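Local coordinates for uncharacterized protein (Staphylococcus aureus subsp. aureus Mu50, PDB 4QPV) that is of unknown function but belongs to the DUF1672 family and adopts a fold described as a kinked-helix-beta-beta-beta repeat, at residues A[152-157]-A[242-247]; A[236-241]-A[282-287]; A[224-229]-A[267-272]. One frame throughout, in Å; residues are numbered along the deposited sequence. Where two conformers were deposited one is given.

Contact 1: A[152-157]-A[242-247]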
loop_
_atom_site.group_PDB
_atom_site.type_symbol
_atom_site.label_atom_id
_atom_site.label_comp_id
_atom_site.label_asym_id
_atom_site.label_seq_id
_atom_site.Cartn_x
_atom_site.Cartn_y
_atom_site.Cartn_z
ATOM N N TYR A 152 16.649 6.110 -16.411
ATOM C CA TYR A 152 16.611 7.089 -15.315
ATOM C C TYR A 152 17.239 6.581 -14.019
ATOM O O TYR A 152 17.141 7.244 -12.977
ATOM C CB TYR A 152 15.191 7.609 -15.097
ATOM C CG TYR A 152 14.723 8.412 -16.294
ATOM C CD1 TYR A 152 15.296 9.648 -16.602
ATOM C CD2 TYR A 152 13.749 7.910 -17.158
ATOM C CE1 TYR A 152 14.892 10.375 -17.720
ATOM C CE2 TYR A 152 13.351 8.620 -18.293
ATOM C CZ TYR A 152 13.918 9.856 -18.566
ATOM O OH TYR A 152 13.511 10.556 -19.673
ATOM N N LYS A 153 17.984 5.465 -14.125
ATOM C CA LYS A 153 18.843 4.924 -13.084
ATOM C C LYS A 153 18.134 4.772 -11.729
ATOM O O LYS A 153 18.497 5.435 -10.749
ATOM C CB LYS A 153 20.090 5.824 -12.934
ATOM C CG LYS A 153 20.932 5.917 -14.212
ATOM C CD LYS A 153 22.080 6.882 -14.045
ATOM C CE LYS A 153 22.984 6.962 -15.271
ATOM N NZ LYS A 153 22.297 7.571 -16.436
ATOM N N TYR A 154 17.125 3.911 -11.678
ATOM C CA TYR A 154 16.415 3.661 -10.427
ATOM C C TYR A 154 15.965 2.192 -10.353
ATOM O O TYR A 154 16.011 1.447 -11.333
ATOM C CB TYR A 154 15.185 4.627 -10.258
ATOM C CG TYR A 154 14.099 4.461 -11.310
ATOM C CD1 TYR A 154 13.164 3.421 -11.230
ATOM C CD2 TYR A 154 13.978 5.366 -12.360
ATOM C CE1 TYR A 154 12.190 3.244 -12.214
ATOM C CE2 TYR A 154 13.029 5.179 -13.369
ATOM C CZ TYR A 154 12.120 4.134 -13.278
ATOM O OH TYR A 154 11.195 3.978 -14.281
ATOM N N THR A 155 15.513 1.805 -9.176
ATOM C CA THR A 155 14.827 0.547 -8.876
ATOM C C THR A 155 13.679 0.917 -7.971
ATOM O O THR A 155 13.652 2.021 -7.414
ATOM C CB THR A 155 15.769 -0.496 -8.185
ATOM O OG1 THR A 155 16.049 -0.054 -6.858
ATOM C CG2 THR A 155 17.066 -0.764 -8.950
ATOM N N GLY A 156 12.780 -0.015 -7.740
ATOM C CA GLY A 156 11.755 0.199 -6.735
ATOM C C GLY A 156 12.145 -0.629 -5.524
ATOM O O GLY A 156 13.284 -1.092 -5.414
ATOM N N TYR A 157 11.198 -0.861 -4.616
ATOM C CA TYR A 157 11.402 -1.835 -3.534
ATOM C C TYR A 157 11.444 -3.232 -4.147
ATOM O O TYR A 157 10.980 -3.387 -5.269
ATOM C CB TYR A 157 10.161 -1.793 -2.636
ATOM C CG TYR A 157 10.099 -0.734 -1.571
ATOM C CD1 TYR A 157 10.788 -0.888 -0.366
ATOM C CD2 TYR A 157 9.189 0.317 -1.669
ATOM C CE1 TYR A 157 10.651 0.040 0.670
ATOM C CE2 TYR A 157 9.044 1.249 -0.644
ATOM C CZ TYR A 157 9.767 1.099 0.525
ATOM O OH TYR A 157 9.556 1.993 1.531
ATOM N N ILE A 242 12.621 15.719 -13.958
ATOM C CA ILE A 242 11.812 16.635 -14.766
ATOM C C ILE A 242 11.636 16.010 -16.146
ATOM O O ILE A 242 10.532 15.995 -16.671
ATOM C CB ILE A 242 12.461 18.049 -14.852
ATOM C CG1 ILE A 242 12.293 18.808 -13.507
ATOM C CG2 ILE A 242 11.892 18.870 -16.044
ATOM C CD1 ILE A 242 13.239 20.075 -13.388
ATOM N N ASP A 243 12.719 15.452 -16.699
ATOM C CA ASP A 243 12.673 14.850 -18.030
ATOM C C ASP A 243 11.794 13.601 -18.042
ATOM O O ASP A 243 10.972 13.457 -18.941
ATOM C CB ASP A 243 14.080 14.543 -18.549
ATOM C CG ASP A 243 14.060 14.074 -19.987
ATOM O OD1 ASP A 243 13.614 14.858 -20.861
ATOM O OD2 ASP A 243 14.505 12.931 -20.242
ATOM N N PHE A 244 11.913 12.735 -17.027
ATOM C CA PHE A 244 11.071 11.562 -16.942
ATOM C C PHE A 244 9.588 11.993 -16.808
ATOM O O PHE A 244 8.755 11.402 -17.478
ATOM C CB PHE A 244 11.523 10.648 -15.782
ATOM C CG PHE A 244 10.833 9.299 -15.671
ATOM C CD1 PHE A 244 10.277 8.683 -16.790
ATOM C CD2 PHE A 244 10.787 8.625 -14.454
ATOM C CE1 PHE A 244 9.672 7.427 -16.693
ATOM C CE2 PHE A 244 10.179 7.368 -14.352
ATOM C CZ PHE A 244 9.628 6.778 -15.472
ATOM N N SER A 245 9.266 13.052 -16.014
ATOM C CA SER A 245 7.873 13.543 -15.915
ATOM C C SER A 245 7.352 13.948 -17.303
ATOM O O SER A 245 6.225 13.597 -17.670
ATOM C CB SER A 245 7.771 14.733 -14.968
ATOM O OG SER A 245 6.452 15.252 -14.993
ATOM N N GLU A 246 8.185 14.651 -18.084
ATOM C CA GLU A 246 7.801 15.061 -19.439
ATOM C C GLU A 246 7.520 13.842 -20.327
ATOM O O GLU A 246 6.529 13.844 -21.052
ATOM C CB GLU A 246 8.865 15.978 -20.074
ATOM C CG GLU A 246 8.937 17.328 -19.364
ATOM C CD GLU A 246 7.623 18.083 -19.233
ATOM O OE1 GLU A 246 6.939 18.277 -20.262
ATOM O OE2 GLU A 246 7.260 18.451 -18.095
ATOM N N VAL A 247 8.344 12.790 -20.222
ATOM C CA VAL A 247 8.149 11.534 -20.958
ATOM C C VAL A 247 6.773 10.907 -20.558
ATOM O O VAL A 247 5.960 10.591 -21.433
ATOM C CB VAL A 247 9.338 10.563 -20.723
ATOM C CG1 VAL A 247 9.027 9.134 -21.205
ATOM C CG2 VAL A 247 10.604 11.096 -21.381
#
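The hydroxyl of Y152 donates to OD2 of D243, and the OH to OD2 separation of 2.6 Å makes this a short bond. OD2 lies at the edge of the tyrosine ring, near its plane, whereas the hydroxyl approaches the carboxylate from above its plane, 46° out of it. The same OH also touches CG2 of V247 at 3.4 Å, one turn further along the helix, so its neighbours come from successive turns.

One face of the Y152 ring is taken by F244. CB of F244 stands 3.6 Å from the ring centroid and 6° off the normal, which is CH-pi geometry. With CG anti to the backbone N (chi1 -173°), the F244 ring runs on past the rim of the tyrosine. The two planes are near parallel but slid apart, with centroids 4.6 Å apart, and overlap little. Further out, the F244 ring reaches Y154, whose OH lies 3.4 Å from CZ of F244 while its CE2 is 3.7 Å from CE2 of F244. The Y154 hydroxyl is bonded elsewhere, to the carbonyl of L145.

Y152, Y154 and F244 thus form an aromatic cluster between helix 234-249 and the mixed sheet. F244 also rests on L262 of strand 259-265, and Y154 lies against I264 of that strand and L225 of strand 220-227.

Contact 2: A[236-241]-A[282-287]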
loop_
_atom_site.group_PDB
_atom_site.type_symbol
_atom_site.label_atom_id
_atom_site.label_comp_id
_atom_site.label_asym_id
_atom_site.label_seq_id
_atom_site.Cartn_x
_atom_site.Cartn_y
_atom_site.Cartn_z
ATOM N N ASN A 236 21.615 16.850 -8.277
ATOM C CA ASN A 236 22.120 16.177 -9.494
ATOM C C ASN A 236 21.109 15.178 -10.142
ATOM O O ASN A 236 21.427 14.571 -11.170
ATOM C CB ASN A 236 23.497 15.508 -9.247
ATOM C CG ASN A 236 23.499 14.242 -8.398
ATOM O OD1 ASN A 236 22.489 13.545 -8.224
ATOM N ND2 ASN A 236 24.655 13.919 -7.851
ATOM N N THR A 237 19.897 15.049 -9.597
ATOM C CA THR A 237 18.933 14.124 -10.182
ATOM C C THR A 237 17.624 14.865 -10.551
ATOM O O THR A 237 16.786 14.279 -11.240
ATOM C CB THR A 237 18.733 12.918 -9.212
ATOM O OG1 THR A 237 20.026 12.374 -8.921
ATOM C CG2 THR A 237 17.832 11.794 -9.794
ATOM N N ILE A 238 17.450 16.142 -10.118
ATOM C CA ILE A 238 16.223 16.901 -10.416
ATOM C C ILE A 238 15.952 16.986 -11.940
ATOM O O ILE A 238 14.817 16.743 -12.356
ATOM C CB ILE A 238 16.162 18.306 -9.756
ATOM C CG1 ILE A 238 14.816 19.048 -10.036
ATOM C CG2 ILE A 238 17.367 19.191 -10.118
ATOM C CD1 ILE A 238 13.582 18.372 -9.559
ATOM N N ASP A 239 16.967 17.316 -12.753
ATOM C CA ASP A 239 16.761 17.435 -14.205
ATOM C C ASP A 239 16.290 16.127 -14.816
ATOM O O ASP A 239 15.346 16.137 -15.603
ATOM C CB ASP A 239 18.010 17.926 -14.921
ATOM C CG ASP A 239 18.191 19.396 -14.681
ATOM O OD1 ASP A 239 17.616 20.200 -15.460
ATOM O OD2 ASP A 239 18.894 19.754 -13.713
ATOM N N GLU A 240 16.882 15.001 -14.399
ATOM C CA GLU A 240 16.473 13.690 -14.922
ATOM C C GLU A 240 15.016 13.378 -14.575
ATOM O O GLU A 240 14.301 12.853 -15.426
ATOM C CB GLU A 240 17.405 12.596 -14.394
ATOM C CG GLU A 240 18.741 12.610 -15.115
ATOM C CD GLU A 240 19.816 11.946 -14.287
ATOM O OE1 GLU A 240 20.398 12.620 -13.406
ATOM O OE2 GLU A 240 20.007 10.722 -14.457
HETATM N N MSE A 241 14.557 13.788 -13.368
HETATM C CA MSE A 241 13.175 13.569 -12.919
HETATM C C MSE A 241 12.205 14.482 -13.683
HETATM O O MSE A 241 11.119 14.032 -14.083
HETATM C CB MSE A 241 13.041 13.730 -11.401
HETATM C CG MSE A 241 13.716 12.565 -10.632
HETATM SE SE MSE A 241 12.970 10.787 -11.128
HETATM C CE MSE A 241 14.355 10.152 -12.284
ATOM N N ILE A 282 13.306 13.833 -4.056
ATOM C CA ILE A 282 12.976 14.748 -5.131
ATOM C C ILE A 282 11.523 14.460 -5.426
ATOM O O ILE A 282 11.171 13.278 -5.540
ATOM C CB ILE A 282 13.840 14.524 -6.406
ATOM C CG1 ILE A 282 15.285 14.930 -6.212
ATOM C CG2 ILE A 282 13.211 15.229 -7.634
ATOM C CD1 ILE A 282 16.174 14.389 -7.312
ATOM N N GLU A 283 10.687 15.492 -5.591
ATOM C CA GLU A 283 9.293 15.279 -5.973
ATOM C C GLU A 283 8.993 16.110 -7.212
ATOM O O GLU A 283 9.285 17.308 -7.226
ATOM C CB GLU A 283 8.340 15.613 -4.830
ATOM C CG GLU A 283 6.925 15.106 -5.046
ATOM C CD GLU A 283 5.985 15.331 -3.874
ATOM O OE1 GLU A 283 6.452 15.324 -2.710
ATOM O OE2 GLU A 283 4.770 15.505 -4.126
ATOM N N VAL A 284 8.484 15.464 -8.272
ATOM C CA VAL A 284 8.090 16.159 -9.508
ATOM C C VAL A 284 6.661 15.746 -9.853
ATOM O O VAL A 284 6.381 14.551 -9.981
ATOM C CB VAL A 284 9.058 15.933 -10.704
ATOM C CG1 VAL A 284 8.538 16.616 -11.958
ATOM C CG2 VAL A 284 10.475 16.411 -10.387
ATOM N N GLY A 285 5.773 16.731 -10.017
ATOM C CA GLY A 285 4.394 16.449 -10.400
ATOM C C GLY A 285 4.319 15.921 -11.824
ATOM O O GLY A 285 5.098 16.346 -12.688
ATOM N N VAL A 286 3.434 14.937 -12.064
ATOM C CA VAL A 286 3.218 14.400 -13.406
ATOM C C VAL A 286 1.811 14.873 -13.843
ATOM O O VAL A 286 1.688 15.631 -14.810
ATOM C CB VAL A 286 3.412 12.864 -13.523
ATOM C CG1 VAL A 286 3.142 12.388 -14.954
ATOM C CG2 VAL A 286 4.816 12.444 -13.062
ATOM N N PHE A 287 0.770 14.450 -13.095
ATOM C CA PHE A 287 -0.618 14.855 -13.329
ATOM C C PHE A 287 -1.204 15.385 -12.041
ATOM O O PHE A 287 -1.018 14.770 -10.999
ATOM C CB PHE A 287 -1.480 13.679 -13.853
ATOM C CG PHE A 287 -0.932 12.990 -15.071
ATOM C CD1 PHE A 287 -0.693 13.702 -16.248
ATOM C CD2 PHE A 287 -0.667 11.626 -15.054
ATOM C CE1 PHE A 287 -0.180 13.063 -17.373
ATOM C CE2 PHE A 287 -0.152 10.990 -16.183
ATOM C CZ PHE A 287 0.087 11.714 -17.334
#
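No ring enters the interface that I282 and V284 make with T237, I238 and M241; the flat groups lie at its two ends. At one end the N236 amide takes a bond from T237, OG1 to OD1 2.8 Å, in the carbonyl plane with a C=O...donor angle of 156°. At the other, V286 CG1 sits 3.7 Å above the F287 ring, over its centre.

No hydrogen bond crosses between the segments; aliphatic side-chain groups make the contact, apart from the approach of I282 CD1 to I238 N. I282 sends its two branches to different partners. Its chi2 of 165° extends CD1 toward the start of the helical segment, where CD1 comes within 3.5 Å of T237 CB and the same 3.5 Å of I238 N. Its CG2 branch instead meets CD1 of I238 at 3.7 Å. That same I238 methyl bridges onward to V284, CD1 to CG2 3.8 Å, so the one methyl touches both strand residues. V284 CG2 also rests on CB of M241, a selenomethionine, at 3.8 Å. Bends in the M241 chain then turn its end away from strand 282-285 toward L262, I264 and Y152.

The axes of the short segments are 8.9 Å apart and 21° from parallel, so the helix runs nearly along the strand, with its side chains packed on one face of the sheet. The helix is kinked here, since the N atoms of D239 and E240 have no bond to the preceding turn. Strand 282-285 runs antiparallel to strand 259-265 in the mixed sheet; V286 and F287, both facing V260, form a classic beta bulge, and helix 234-249 lies over I282 and V284.

Contact 3: A[224-229]-A[267-272]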
loop_
_atom_site.group_PDB
_atom_site.type_symbol
_atom_site.label_atom_id
_atom_site.label_comp_id
_atom_site.label_asym_id
_atom_site.label_seq_id
_atom_site.Cartn_x
_atom_site.Cartn_y
_atom_site.Cartn_z
ATOM N N THR A 224 7.895 5.321 -5.555
ATOM C CA THR A 224 8.855 5.006 -4.481
ATOM C C THR A 224 10.086 4.491 -5.198
ATOM O O THR A 224 10.296 3.280 -5.312
ATOM C CB THR A 224 8.267 3.986 -3.462
ATOM O OG1 THR A 224 7.943 2.765 -4.146
ATOM C CG2 THR A 224 7.037 4.534 -2.706
ATOM N N LEU A 225 10.842 5.413 -5.799
ATOM C CA LEU A 225 12.023 5.027 -6.579
ATOM C C LEU A 225 13.311 5.269 -5.807
ATOM O O LEU A 225 13.443 6.245 -5.073
ATOM C CB LEU A 225 12.067 5.780 -7.917
ATOM C CG LEU A 225 10.771 5.736 -8.747
ATOM C CD1 LEU A 225 10.944 6.529 -10.046
ATOM C CD2 LEU A 225 10.336 4.267 -9.045
ATOM N N PHE A 226 14.258 4.363 -5.992
ATOM C CA PHE A 226 15.567 4.420 -5.347
ATOM C C PHE A 226 16.636 4.586 -6.426
ATOM O O PHE A 226 16.790 3.717 -7.297
ATOM C CB PHE A 226 15.791 3.141 -4.525
ATOM C CG PHE A 226 14.761 2.918 -3.439
ATOM C CD1 PHE A 226 13.548 2.282 -3.725
ATOM C CD2 PHE A 226 15.004 3.333 -2.129
ATOM C CE1 PHE A 226 12.603 2.059 -2.713
ATOM C CE2 PHE A 226 14.089 3.040 -1.104
ATOM C CZ PHE A 226 12.894 2.411 -1.407
ATOM N N SER A 227 17.369 5.708 -6.393
ATOM C CA SER A 227 18.432 5.935 -7.362
ATOM C C SER A 227 19.492 4.817 -7.299
ATOM O O SER A 227 19.777 4.304 -6.216
ATOM C CB SER A 227 19.105 7.276 -7.097
ATOM O OG SER A 227 20.160 7.491 -8.015
ATOM N N THR A 228 20.089 4.468 -8.439
ATOM C CA THR A 228 21.190 3.495 -8.468
ATOM C C THR A 228 22.535 4.243 -8.451
ATOM O O THR A 228 23.586 3.600 -8.473
ATOM C CB THR A 228 21.098 2.532 -9.673
ATOM O OG1 THR A 228 21.157 3.288 -10.875
ATOM C CG2 THR A 228 19.840 1.659 -9.650
ATOM N N LYS A 229 22.511 5.589 -8.414
ATOM C CA LYS A 229 23.733 6.417 -8.339
ATOM C C LYS A 229 24.410 6.254 -6.990
ATOM O O LYS A 229 23.740 6.348 -5.967
ATOM C CB LYS A 229 23.433 7.919 -8.525
ATOM C CG LYS A 229 22.805 8.304 -9.854
ATOM C CD LYS A 229 22.500 9.793 -9.850
ATOM C CE LYS A 229 21.951 10.272 -11.168
ATOM N NZ LYS A 229 21.784 11.751 -11.171
ATOM N N LYS A 267 19.789 5.204 -2.769
ATOM C CA LYS A 267 19.632 3.755 -2.931
ATOM C C LYS A 267 19.340 2.989 -1.648
ATOM O O LYS A 267 19.168 1.770 -1.710
ATOM C CB LYS A 267 20.915 3.171 -3.580
ATOM C CG LYS A 267 22.165 3.224 -2.707
ATOM C CD LYS A 267 23.353 2.491 -3.347
ATOM C CE LYS A 267 23.999 3.239 -4.492
ATOM N NZ LYS A 267 25.182 2.507 -5.024
ATOM N N TYR A 268 19.307 3.670 -0.490
ATOM C CA TYR A 268 19.219 2.970 0.792
ATOM C C TYR A 268 17.836 2.920 1.406
ATOM O O TYR A 268 16.974 3.727 1.085
ATOM C CB TYR A 268 20.182 3.598 1.800
ATOM C CG TYR A 268 21.620 3.534 1.341
ATOM C CD1 TYR A 268 22.344 2.345 1.411
ATOM C CD2 TYR A 268 22.249 4.651 0.802
ATOM C CE1 TYR A 268 23.664 2.273 0.962
ATOM C CE2 TYR A 268 23.572 4.596 0.365
ATOM C CZ TYR A 268 24.275 3.403 0.443
ATOM O OH TYR A 268 25.580 3.341 0.013
ATOM N N ILE A 269 17.647 1.963 2.313
ATOM C CA ILE A 269 16.392 1.782 3.033
ATOM C C ILE A 269 16.709 1.368 4.462
ATOM O O ILE A 269 17.608 0.553 4.693
ATOM C CB ILE A 269 15.409 0.794 2.317
ATOM C CG1 ILE A 269 13.972 0.821 2.951
ATOM C CG2 ILE A 269 15.956 -0.635 2.241
ATOM C CD1 ILE A 269 13.154 2.151 2.736
ATOM N N ASN A 270 15.982 1.947 5.419
ATOM C CA ASN A 270 16.130 1.591 6.831
ATOM C C ASN A 270 15.536 0.185 7.018
ATOM O O ASN A 270 14.361 -0.013 6.728
ATOM C CB ASN A 270 15.413 2.633 7.686
ATOM C CG ASN A 270 15.646 2.458 9.157
ATOM O OD1 ASN A 270 15.148 1.529 9.784
ATOM N ND2 ASN A 270 16.393 3.364 9.732
ATOM N N THR A 271 16.328 -0.782 7.483
ATOM C CA THR A 271 15.869 -2.182 7.569
ATOM C C THR A 271 14.786 -2.429 8.631
ATOM O O THR A 271 13.864 -3.203 8.375
ATOM C CB THR A 271 17.046 -3.153 7.775
ATOM O OG1 THR A 271 17.749 -2.809 8.966
ATOM C CG2 THR A 271 18.013 -3.166 6.578
ATOM N N LYS A 272 14.912 -1.796 9.804
ATOM C CA LYS A 272 13.963 -1.979 10.903
ATOM C C LYS A 272 12.657 -1.241 10.617
ATOM O O LYS A 272 11.583 -1.747 10.948
ATOM C CB LYS A 272 14.592 -1.486 12.225
ATOM C CG LYS A 272 13.814 -1.857 13.481
ATOM C CD LYS A 272 14.427 -1.203 14.722
ATOM C CE LYS A 272 13.869 -1.786 15.999
ATOM N NZ LYS A 272 14.429 -1.120 17.211
HETATM O O HOH W 1 22.213 6.552 -3.639
#
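K267 runs lengthwise past the turn that follows strand 225-227. Its CB presses against the carbonyl oxygen of S227, CB to O 3.1 Å, and its CG lies over the centre of the neighbouring Y268 ring, 3.6 Å above the plane. A bend at chi3 (75°) brings CE to 3.5 Å from K229 O. NZ is 4.0 Å from T228 O, too far for a bond, and is engaged instead in a salt bridge with D230. The two backbones are also joined through a water, which donates to K229 O and accepts from K267 N at 2.9 Å.

The turn carrying these carbonyls is an ST turn: the N-H of K229 bonds to S227 OG (3.1 Å, N-H...acceptor 158°). Strand 220-227 belongs to the mixed sheet, while strand 268-270 pairs antiparallel with strand 21-23 in a separate one, and no direct hydrogen bond joins the two segments.

Further along, F226 turns a ring edge to the other segment, CE2 lying 3.7 Å from Y268 O and 4.1 Å from I269 CD1. The rings of Y157 and Y276 meet F226 edge-to-face, and Y268 O accepts from K279 NZ.

Overall arrangement
From the N terminus, the chain meets 152-157 first, then 224-229, 236-241 and 242-247, and finally 267-272 and 282-287. Contact 1 closes the longest loop, with 84 intervening residues; contact 3 spans 37 and contact 2 spans 40. Each pair of loops crosses, and none nests inside another. Contacts 1 and 2 share helix 234-249 and bring it onto the mixed sheet at strands 154-155 and 282-285, with S245 OG to G285 O (2.9 Å) linking them. Contact 3 joins that sheet to the small sheet holding 268-270. K229 NZ, at 2.8 Å from E240 OE1, ties contact 3 back to contact 2, and backbone pairing of T155 with F226 ties it to contact 1.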